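Local atomic coordinates of purine nucleosidase, (IunH-1) (Sulfolobus solfataricus, PDB entry 3T8J), a protein that belongs to the nucleosidase family of alpha/beta proteins and carries a sodium ion at the end of its central, mostly parallel beta-sheet. Residues H3-D14 with Y112-P123; K99-D107 with N126-I137. All blocks are in the same frame, centred on the assembly; numbering follows the deposited sequence.

How the contacts relate
Both contacts are largely buried, but they lie at different depths. Contact 1 joins two neighbouring parallel strands near the centre of the chain and continues into the loops that hold the sodium ion. Contact 2 packs helix 101-111 against helix 125-133 farther out, where a second subunit comes near; the centre of this contact is about 18 Å from the centre of the chain. Contact 1 relies on backbone hydrogen bonds and metal ligation; contact 2 is mostly apolar, with no hydrogen bond across it. The two touch. Phe118 and Ile5 of the sheet pack on Ile105, and Asp7 OD1 lies 3.0 Å from Asn126 ND2, a probable hydrogen bond. Along the chain, strand 116-120 falls between the two helices of contact 2.

Contact 1. Residues H3-D14 with Y112-P123; sequences HFIIDCDTAEDD and YAGELEFLAISP. With NA (sodium ion), chain B.
Phe4 and Glu117 meet on one face of a parallel strand pair. Glu117 CB sits over the centre of the Phe4 ring, 3.8 Å from its centroid, a CH-pi contact. On the other face the Phe118 ring reaches Ile5 CG2 and Asp7 CB. The nearly straight bond from Leu119 N to Ile5 O (2.9 Å) is one of four backbone bonds joining the strands. The tight end is the sodium site, at the C-terminal ends of both strands. Ser122 OG donates to Asp7 O (2.7 Å) and accepts from Asp9 N (3.0 Å). The sodium ion is bound by Ser122 OG, Asp9 OD2, Asp14 OD1, Ile121 O and a water. This aspartate-rich N-terminal loop is characteristic of the family. With CG between backbone N and carbonyl carbon (chi1 57°), Asp9 turns OD2 to the ion; Asp9 OD1 accepts from Asn37 N. At the looser, partly exposed far end the His3 ring lies obliquely against Tyr112, and His3 ND1 is hydrogen-bonded to Asp27 OD2. One water bridges His3 N, Glu115 O and Glu117 OE2. Glu117 also bonds Trp145 through OE1 and Arg2 through OE2. Strand 3-8 lies between strands 27-33 and 116-120. Helices 12-23 and 237-246 touch Leu119 and Ile121.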
loop_
_atom_site.group_PDB
_atom_site.type_symbol
_atom_site.label_atom_id
_atom_site.label_comp_id
_atom_site.label_asym_id
_atom_site.label_seq_id
_atom_site.Cartn_x
_atom_site.Cartn_y
_atom_site.Cartn_z
ATOM N N HIS A 3 -0.757 17.481 -37.527
ATOM C CA HIS A 3 -0.682 18.562 -36.542
ATOM C C HIS A 3 -0.361 17.993 -35.161
ATOM O O HIS A 3 -1.052 17.094 -34.678
ATOM C CB HIS A 3 -2.002 19.304 -36.488
ATOM C CG HIS A 3 -2.487 19.752 -37.828
ATOM N ND1 HIS A 3 -1.990 20.873 -38.458
ATOM C CD2 HIS A 3 -3.393 19.207 -38.672
ATOM C CE1 HIS A 3 -2.590 21.013 -39.627
ATOM N NE2 HIS A 3 -3.439 20.011 -39.788
ATOM N N PHE A 4 0.690 18.526 -34.542
ATOM C CA PHE A 4 1.188 18.029 -33.261
ATOM C C PHE A 4 1.291 19.112 -32.186
ATOM O O PHE A 4 1.713 20.253 -32.449
ATOM C CB PHE A 4 2.625 17.494 -33.412
ATOM C CG PHE A 4 2.721 16.055 -33.846
ATOM C CD1 PHE A 4 2.377 15.669 -35.128
ATOM C CD2 PHE A 4 3.195 15.073 -32.982
ATOM C CE1 PHE A 4 2.475 14.319 -35.524
ATOM C CE2 PHE A 4 3.313 13.749 -33.376
ATOM C CZ PHE A 4 2.963 13.377 -34.658
ATOM N N ILE A 5 0.998 18.723 -30.953
ATOM C CA ILE A 5 1.523 19.406 -29.755
ATOM C C ILE A 5 2.683 18.575 -29.246
ATOM O O ILE A 5 2.602 17.344 -29.183
ATOM C CB ILE A 5 0.474 19.491 -28.641
ATOM C CG1 ILE A 5 -0.666 20.389 -29.054
ATOM C CG2 ILE A 5 1.115 19.936 -27.304
ATOM C CD1 ILE A 5 -1.824 20.460 -28.014
ATOM N N ILE A 6 3.787 19.249 -28.864
ATOM C CA ILE A 6 4.890 18.559 -28.204
ATOM C C ILE A 6 4.968 19.057 -26.765
ATOM O O ILE A 6 4.999 20.253 -26.524
ATOM C CB ILE A 6 6.249 18.726 -28.982
ATOM C CG1 ILE A 6 7.373 17.911 -28.328
ATOM C CG2 ILE A 6 6.651 20.175 -29.156
ATOM C CD1 ILE A 6 8.675 17.903 -29.169
ATOM N N ASP A 7 4.974 18.116 -25.820
ATOM C CA ASP A 7 4.965 18.394 -24.379
ATOM C C ASP A 7 6.332 18.038 -23.811
ATOM O O ASP A 7 6.762 16.888 -23.883
ATOM C CB ASP A 7 3.829 17.599 -23.714
ATOM C CG ASP A 7 3.606 17.982 -22.245
ATOM O OD1 ASP A 7 3.125 19.102 -21.929
ATOM O OD2 ASP A 7 3.935 17.143 -21.358
ATOM N N CYS A 8 6.998 19.062 -23.265
ATOM C CA CYS A 8 8.437 19.054 -22.952
ATOM C C CYS A 8 8.770 19.438 -21.498
ATOM O O CYS A 8 8.352 20.498 -21.012
ATOM C CB CYS A 8 9.158 20.076 -23.845
ATOM S SG CYS A 8 9.066 19.731 -25.586
ATOM N N ASP A 9 9.585 18.602 -20.833
ATOM C CA ASP A 9 10.347 18.982 -19.628
ATOM C C ASP A 9 11.758 19.303 -20.113
ATOM O O ASP A 9 12.688 18.534 -19.956
ATOM C CB ASP A 9 10.317 17.920 -18.498
ATOM C CG ASP A 9 10.828 16.520 -18.901
ATOM O OD1 ASP A 9 11.326 15.795 -18.005
ATOM O OD2 ASP A 9 10.684 16.077 -20.073
ATOM N N THR A 10 11.857 20.437 -20.791
ATOM C CA THR A 10 12.807 20.610 -21.899
ATOM C C THR A 10 14.277 20.404 -21.555
ATOM O O THR A 10 14.869 21.214 -20.836
ATOM C CB THR A 10 12.697 22.033 -22.480
ATOM O OG1 THR A 10 11.324 22.491 -22.475
ATOM C CG2 THR A 10 13.282 22.076 -23.901
ATOM N N ALA A 11 14.859 19.334 -22.087
ATOM C CA ALA A 11 16.296 19.074 -22.037
ATOM C C ALA A 11 16.746 18.695 -23.475
ATOM O O ALA A 11 15.996 18.895 -24.459
ATOM C CB ALA A 11 16.594 17.962 -21.004
ATOM N N GLU A 12 17.953 18.165 -23.630
ATOM C CA GLU A 12 18.530 17.941 -24.958
ATOM C C GLU A 12 17.648 17.159 -25.951
ATOM O O GLU A 12 17.453 17.592 -27.083
ATOM C CB GLU A 12 19.939 17.327 -24.840
ATOM C CG GLU A 12 20.022 15.826 -24.408
ATOM C CD GLU A 12 19.366 15.507 -23.069
ATOM O OE1 GLU A 12 19.984 15.861 -22.025
ATOM O OE2 GLU A 12 18.254 14.903 -23.061
ATOM N N ASP A 13 17.076 16.052 -25.501
ATOM C CA ASP A 13 16.349 15.186 -26.427
ATOM C C ASP A 13 14.971 15.768 -26.756
ATOM O O ASP A 13 14.379 15.399 -27.795
ATOM C CB ASP A 13 16.230 13.749 -25.889
ATOM C CG ASP A 13 16.529 12.688 -26.948
ATOM O OD1 ASP A 13 17.456 12.870 -27.774
ATOM O OD2 ASP A 13 15.872 11.635 -26.944
ATOM N N ASP A 14 14.450 16.673 -25.919
ATOM C CA ASP A 14 13.205 17.412 -26.244
ATOM C C ASP A 14 13.481 18.402 -27.374
ATOM O O ASP A 14 12.698 18.547 -28.297
ATOM C CB ASP A 14 12.654 18.192 -25.026
ATOM C CG ASP A 14 12.402 17.326 -23.812
ATOM O OD1 ASP A 14 11.223 16.923 -23.619
ATOM O OD2 ASP A 14 13.369 17.039 -23.040
ATOM N N TYR A 112 -8.370 21.473 -33.928
ATOM C CA TYR A 112 -7.876 20.376 -34.774
ATOM C C TYR A 112 -8.532 19.023 -34.443
ATOM O O TYR A 112 -7.907 17.968 -34.597
ATOM C CB TYR A 112 -6.343 20.276 -34.663
ATOM C CG TYR A 112 -5.614 21.525 -35.106
ATOM C CD1 TYR A 112 -5.352 21.751 -36.451
ATOM C CD2 TYR A 112 -5.198 22.480 -34.184
ATOM C CE1 TYR A 112 -4.678 22.899 -36.861
ATOM C CE2 TYR A 112 -4.537 23.630 -34.594
ATOM C CZ TYR A 112 -4.282 23.826 -35.924
ATOM O OH TYR A 112 -3.614 24.974 -36.332
ATOM N N ALA A 113 -9.818 19.054 -34.077
ATOM C CA ALA A 113 -10.542 17.849 -33.656
ATOM C C ALA A 113 -10.420 16.741 -34.687
ATOM O O ALA A 113 -10.722 16.938 -35.890
ATOM C CB ALA A 113 -12.005 18.162 -33.391
ATOM N N GLY A 114 -9.987 15.580 -34.214
ATOM C CA GLY A 114 -9.862 14.408 -35.038
ATOM C C GLY A 114 -8.551 14.273 -35.771
ATOM O O GLY A 114 -8.298 13.222 -36.383
ATOM N N GLU A 115 -7.712 15.314 -35.726
ATOM C CA GLU A 115 -6.423 15.275 -36.405
ATOM C C GLU A 115 -5.246 15.566 -35.464
ATOM O O GLU A 115 -4.105 15.243 -35.793
ATOM C CB GLU A 115 -6.410 16.264 -37.567
ATOM C CG GLU A 115 -7.482 16.009 -38.643
ATOM C CD GLU A 115 -7.516 14.571 -39.149
ATOM O OE1 GLU A 115 -6.465 13.889 -39.166
ATOM O OE2 GLU A 115 -8.610 14.108 -39.545
ATOM N N LEU A 116 -5.515 16.137 -34.295
ATOM C CA LEU A 116 -4.414 16.535 -33.403
ATOM C C LEU A 116 -3.699 15.312 -32.838
ATOM O O LEU A 116 -4.342 14.378 -32.345
ATOM C CB LEU A 116 -4.908 17.417 -32.246
ATOM C CG LEU A 116 -3.830 18.128 -31.425
ATOM C CD1 LEU A 116 -3.009 19.076 -32.294
ATOM C CD2 LEU A 116 -4.494 18.843 -30.253
ATOM N N GLU A 117 -2.363 15.343 -32.862
ATOM C CA GLU A 117 -1.552 14.322 -32.257
ATOM C C GLU A 117 -0.763 14.937 -31.114
ATOM O O GLU A 117 -0.360 16.099 -31.187
ATOM C CB GLU A 117 -0.633 13.670 -33.291
ATOM C CG GLU A 117 -1.463 13.018 -34.448
ATOM C CD GLU A 117 -0.600 12.309 -35.480
ATOM O OE1 GLU A 117 0.100 11.346 -35.098
ATOM O OE2 GLU A 117 -0.652 12.694 -36.693
ATOM N N PHE A 118 -0.557 14.160 -30.069
ATOM C CA PHE A 118 0.114 14.647 -28.850
ATOM C C PHE A 118 1.389 13.851 -28.616
ATOM O O PHE A 118 1.344 12.643 -28.401
ATOM C CB PHE A 118 -0.836 14.520 -27.639
ATOM C CG PHE A 118 -0.413 15.281 -26.431
ATOM C CD1 PHE A 118 -0.933 16.544 -26.170
ATOM C CD2 PHE A 118 0.472 14.725 -25.520
ATOM C CE1 PHE A 118 -0.527 17.263 -25.040
ATOM C CE2 PHE A 118 0.884 15.443 -24.379
ATOM C CZ PHE A 118 0.351 16.715 -24.142
ATOM N N LEU A 119 2.541 14.539 -28.652
ATOM C CA LEU A 119 3.831 13.888 -28.443
ATOM C C LEU A 119 4.217 14.089 -26.970
ATOM O O LEU A 119 4.703 15.158 -26.566
ATOM C CB LEU A 119 4.856 14.452 -29.428
ATOM C CG LEU A 119 6.264 13.880 -29.359
ATOM C CD1 LEU A 119 6.308 12.362 -29.560
ATOM C CD2 LEU A 119 7.176 14.581 -30.383
ATOM N N ALA A 120 3.907 13.054 -26.183
ATOM C CA ALA A 120 4.068 13.022 -24.737
ATOM C C ALA A 120 5.421 12.411 -24.408
ATOM O O ALA A 120 5.524 11.225 -24.060
ATOM C CB ALA A 120 2.927 12.196 -24.093
ATOM N N ILE A 121 6.457 13.250 -24.488
ATOM C CA ILE A 121 7.844 12.822 -24.216
ATOM C C ILE A 121 8.336 13.228 -22.824
ATOM O O ILE A 121 9.533 13.267 -22.573
ATOM C CB ILE A 121 8.824 13.300 -25.324
ATOM C CG1 ILE A 121 8.678 14.794 -25.635
ATOM C CG2 ILE A 121 8.592 12.484 -26.612
ATOM C CD1 ILE A 121 9.855 15.396 -26.458
ATOM N N SER A 122 7.403 13.525 -21.936
ATOM C CA SER A 122 7.660 14.082 -20.609
ATOM C C SER A 122 6.659 13.547 -19.590
ATOM O O SER A 122 5.696 12.827 -19.964
ATOM C CB SER A 122 7.551 15.614 -20.708
ATOM O OG SER A 122 8.329 16.105 -21.815
ATOM N N PRO A 123 6.791 13.913 -18.310
ATOM C CA PRO A 123 5.724 13.573 -17.351
ATOM C C PRO A 123 4.329 14.034 -17.844
ATOM O O PRO A 123 4.217 15.024 -18.552
ATOM C CB PRO A 123 6.172 14.269 -16.068
ATOM C CG PRO A 123 7.669 14.325 -16.190
ATOM C CD PRO A 123 7.886 14.632 -17.642
HETATM NA NA NA B . 10.616 15.233 -22.191
HETATM O O HOH W 1 -2.190 14.806 -37.480
HETATM O O HOH W 2 2.227 16.635 -19.430
HETATM O O HOH W 3 4.272 14.420 -21.942
HETATM O O HOH W 4 12.851 14.521 -21.988
#

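Contact 2. Residues K99-D107 with N126-I137; sequences KHAALAIID and NLALAYLLDNSI
Asp134 OD1 is gripped twice by Ser136, by OG at 2.6 Å and by the backbone N at 3.1 Å, both from the same face of the carboxylate. The bond from Ser136 N caps the type I turn that leads from Asp134 into helix 137-140. The other oxygen, Asp134 OD2, faces Ile106 CG2 across the contact at 3.6 Å. Setting CG1 anti to the carbonyl carbon (chi1 -68°) carries CD1 of Ile106 across to Leu133 CB (3.7 Å) and Ala130 O. The helices come closest at two small residues: Ala102 and Ala130 have CA atoms 4.4 Å apart, and Ala130 CB touches Ala102 O (3.5 Å). Their short side chains let the axes approach to 8.1 Å at a crossing angle of -62°. Ile105 packs its CG2 on Ala130 CB and sends CD1 to Asn126. At the start of helix 101-111, His100 is the N-cap. Its ND1 accepts from Ala102 N (2.9 Å), an in-plane bond that limits rotation of the ring. The Asn126 amide lies near Ala101 CB; its OD1 accepts from Ala64 N. The two helices flank strand 116-120 in the chain and pack on one face of the sheet, that of Phe118, as an alpha/beta layer. Leu127 rests on Phe118. Helix 169-177 covers Leu127 and Ala128, and strand 60-62 lies against Ala104. On the outer side Leu103 and Leu133 pack against leucines of the second subunit.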
loop_
_atom_site.group_PDB
_atom_site.type_symbol
_atom_site.label_atom_id
_atom_site.label_comp_id
_atom_site.label_asym_id
_atom_site.label_seq_id
_atom_site.Cartn_x
_atom_site.Cartn_y
_atom_site.Cartn_z
ATOM N N LYS A 99 -1.567 31.701 -20.867
ATOM C CA LYS A 99 -2.534 30.618 -20.673
ATOM C C LYS A 99 -1.868 29.304 -20.250
ATOM O O LYS A 99 -0.844 28.939 -20.791
ATOM C CB LYS A 99 -3.299 30.398 -21.982
ATOM C CG LYS A 99 -4.402 29.385 -21.917
ATOM C CD LYS A 99 -5.137 29.257 -23.271
ATOM C CE LYS A 99 -5.968 30.469 -23.606
ATOM N NZ LYS A 99 -7.207 30.556 -22.763
ATOM N N HIS A 100 -2.455 28.616 -19.267
ATOM C CA HIS A 100 -1.974 27.331 -18.801
ATOM C C HIS A 100 -2.022 26.315 -19.936
ATOM O O HIS A 100 -3.001 26.256 -20.670
ATOM C CB HIS A 100 -2.849 26.820 -17.628
ATOM C CG HIS A 100 -2.247 25.701 -16.839
ATOM N ND1 HIS A 100 -2.097 24.419 -17.333
ATOM C CD2 HIS A 100 -1.799 25.656 -15.562
ATOM C CE1 HIS A 100 -1.563 23.648 -16.400
ATOM N NE2 HIS A 100 -1.348 24.385 -15.321
ATOM N N ALA A 101 -0.964 25.523 -20.072
ATOM C CA ALA A 101 -0.908 24.443 -21.047
ATOM C C ALA A 101 -2.179 23.585 -21.091
ATOM O O ALA A 101 -2.597 23.207 -22.172
ATOM C CB ALA A 101 0.284 23.532 -20.786
ATOM N N ALA A 102 -2.750 23.245 -19.944
ATOM C CA ALA A 102 -3.951 22.347 -19.970
ATOM C C ALA A 102 -5.124 22.980 -20.717
ATOM O O ALA A 102 -5.843 22.292 -21.475
ATOM C CB ALA A 102 -4.355 21.956 -18.551
ATOM N N LEU A 103 -5.324 24.284 -20.552
ATOM C CA LEU A 103 -6.346 25.016 -21.263
ATOM C C LEU A 103 -6.027 25.158 -22.762
ATOM O O LEU A 103 -6.926 25.040 -23.627
ATOM C CB LEU A 103 -6.632 26.362 -20.581
ATOM C CG LEU A 103 -6.975 26.267 -19.083
ATOM C CD1 LEU A 103 -7.148 27.672 -18.486
ATOM C CD2 LEU A 103 -8.213 25.405 -18.826
ATOM N N ALA A 104 -4.750 25.370 -23.096
ATOM C CA ALA A 104 -4.319 25.405 -24.492
ATOM C C ALA A 104 -4.549 24.070 -25.202
ATOM O O ALA A 104 -4.973 24.031 -26.354
ATOM C CB ALA A 104 -2.840 25.817 -24.597
ATOM N N ILE A 105 -4.272 22.970 -24.519
ATOM C CA ILE A 105 -4.523 21.619 -25.085
ATOM C C ILE A 105 -6.002 21.441 -25.431
ATOM O O ILE A 105 -6.319 20.959 -26.513
ATOM C CB ILE A 105 -4.031 20.511 -24.125
ATOM C CG1 ILE A 105 -2.503 20.539 -24.007
ATOM C CG2 ILE A 105 -4.509 19.108 -24.594
ATOM C CD1 ILE A 105 -1.963 19.785 -22.770
ATOM N N ILE A 106 -6.893 21.873 -24.536
ATOM C CA ILE A 106 -8.336 21.774 -24.813
ATOM C C ILE A 106 -8.719 22.621 -26.039
ATOM O O ILE A 106 -9.426 22.141 -26.947
ATOM C CB ILE A 106 -9.146 22.170 -23.569
ATOM C CG1 ILE A 106 -8.977 21.141 -22.453
ATOM C CG2 ILE A 106 -10.646 22.304 -23.913
ATOM C CD1 ILE A 106 -9.415 21.649 -21.080
ATOM N N ASP A 107 -8.238 23.865 -26.101
ATOM C CA ASP A 107 -8.545 24.745 -27.229
ATOM C C ASP A 107 -8.061 24.156 -28.559
ATOM O O ASP A 107 -8.767 24.200 -29.568
ATOM C CB ASP A 107 -7.917 26.119 -26.996
ATOM C CG ASP A 107 -8.683 26.961 -25.969
ATOM O OD1 ASP A 107 -9.843 26.631 -25.648
ATOM O OD2 ASP A 107 -8.125 27.993 -25.514
ATOM N N ASN A 126 0.250 17.674 -17.695
ATOM C CA ASN A 126 -0.573 18.602 -18.487
ATOM C C ASN A 126 -1.691 17.881 -19.223
ATOM O O ASN A 126 -2.810 18.393 -19.296
ATOM C CB ASN A 126 0.259 19.388 -19.501
ATOM C CG ASN A 126 1.163 20.398 -18.856
ATOM O OD1 ASN A 126 0.840 20.935 -17.816
ATOM N ND2 ASN A 126 2.302 20.675 -19.501
ATOM N N LEU A 127 -1.375 16.711 -19.800
ATOM C CA LEU A 127 -2.425 15.955 -20.530
ATOM C C LEU A 127 -3.481 15.472 -19.557
ATOM O O LEU A 127 -4.685 15.461 -19.897
ATOM C CB LEU A 127 -1.821 14.817 -21.356
ATOM C CG LEU A 127 -2.792 13.997 -22.215
ATOM C CD1 LEU A 127 -3.438 14.886 -23.257
ATOM C CD2 LEU A 127 -2.040 12.847 -22.895
ATOM N N ALA A 128 -3.089 15.006 -18.372
ATOM C CA ALA A 128 -4.047 14.599 -17.357
ATOM C C ALA A 128 -4.952 15.747 -16.941
ATOM O O ALA A 128 -6.166 15.561 -16.850
ATOM C CB ALA A 128 -3.337 13.996 -16.122
ATOM N N LEU A 129 -4.388 16.921 -16.662
ATOM C CA LEU A 129 -5.192 18.076 -16.265
ATOM C C LEU A 129 -6.172 18.496 -17.380
ATOM O O LEU A 129 -7.326 18.799 -17.097
ATOM C CB LEU A 129 -4.291 19.241 -15.812
ATOM C CG LEU A 129 -4.982 20.376 -15.050
ATOM C CD1 LEU A 129 -5.944 19.866 -13.986
ATOM C CD2 LEU A 129 -3.932 21.287 -14.419
ATOM N N ALA A 130 -5.718 18.488 -18.640
ATOM C CA ALA A 130 -6.594 18.798 -19.758
ATOM C C ALA A 130 -7.764 17.800 -19.808
ATOM O O ALA A 130 -8.930 18.198 -19.994
ATOM C CB ALA A 130 -5.796 18.789 -21.084
ATOM N N TYR A 131 -7.464 16.506 -19.673
ATOM C CA TYR A 131 -8.525 15.455 -19.678
ATOM C C TYR A 131 -9.523 15.688 -18.544
ATOM O O TYR A 131 -10.732 15.570 -18.751
ATOM C CB TYR A 131 -7.921 14.042 -19.580
ATOM C CG TYR A 131 -8.959 12.991 -19.313
ATOM C CD1 TYR A 131 -9.777 12.566 -20.332
ATOM C CD2 TYR A 131 -9.181 12.512 -18.031
ATOM C CE1 TYR A 131 -10.789 11.646 -20.078
ATOM C CE2 TYR A 131 -10.170 11.598 -17.767
ATOM C CZ TYR A 131 -10.965 11.168 -18.797
ATOM O OH TYR A 131 -12.003 10.249 -18.575
ATOM N N LEU A 132 -9.017 15.958 -17.340
ATOM C CA LEU A 132 -9.866 16.146 -16.169
ATOM C C LEU A 132 -10.854 17.305 -16.369
ATOM O O LEU A 132 -12.035 17.210 -15.947
ATOM C CB LEU A 132 -9.025 16.368 -14.897
ATOM C CG LEU A 132 -8.236 15.149 -14.398
ATOM C CD1 LEU A 132 -7.174 15.617 -13.366
ATOM C CD2 LEU A 132 -9.173 14.119 -13.821
ATOM N N LEU A 133 -10.405 18.377 -17.027
ATOM C CA LEU A 133 -11.264 19.522 -17.322
ATOM C C LEU A 133 -12.230 19.281 -18.496
ATOM O O LEU A 133 -13.316 19.879 -18.519
ATOM C CB LEU A 133 -10.417 20.747 -17.588
ATOM C CG LEU A 133 -9.738 21.233 -16.319
ATOM C CD1 LEU A 133 -8.530 22.079 -16.648
ATOM C CD2 LEU A 133 -10.733 21.998 -15.435
ATOM N N ASP A 134 -11.817 18.467 -19.473
ATOM C CA ASP A 134 -12.658 18.164 -20.665
ATOM C C ASP A 134 -12.390 16.740 -21.145
ATOM O O ASP A 134 -11.465 16.475 -21.917
ATOM C CB ASP A 134 -12.396 19.178 -21.788
ATOM C CG ASP A 134 -13.325 19.021 -22.962
ATOM O OD1 ASP A 134 -14.144 18.084 -22.989
ATOM O OD2 ASP A 134 -13.260 19.872 -23.887
ATOM N N ASN A 135 -13.243 15.806 -20.728
ATOM C CA ASN A 135 -13.048 14.409 -21.087
ATOM C C ASN A 135 -13.148 14.124 -22.598
ATOM O O ASN A 135 -12.656 13.080 -23.052
ATOM C CB ASN A 135 -14.072 13.511 -20.396
ATOM C CG ASN A 135 -14.017 13.475 -18.867
ATOM O OD1 ASN A 135 -14.935 12.874 -18.290
ATOM N ND2 ASN A 135 -12.994 14.036 -18.195
ATOM N N SER A 136 -13.786 15.030 -23.355
ATOM C CA SER A 136 -13.998 14.883 -24.812
ATOM C C SER A 136 -12.716 14.905 -25.631
ATOM O O SER A 136 -12.694 14.518 -26.798
ATOM C CB SER A 136 -15.001 15.922 -25.346
ATOM O OG SER A 136 -14.455 17.209 -25.458
ATOM N N ILE A 137 -11.598 15.322 -25.018
ATOM C CA ILE A 137 -10.339 15.334 -25.760
ATOM C C ILE A 137 -9.856 13.929 -26.132
ATOM O O ILE A 137 -8.999 13.776 -26.992
ATOM C CB ILE A 137 -9.181 16.137 -25.048
ATOM C CG1 ILE A 137 -8.693 15.458 -23.755
ATOM C CG2 ILE A 137 -9.601 17.576 -24.774
ATOM C CD1 ILE A 137 -7.454 16.138 -23.135
#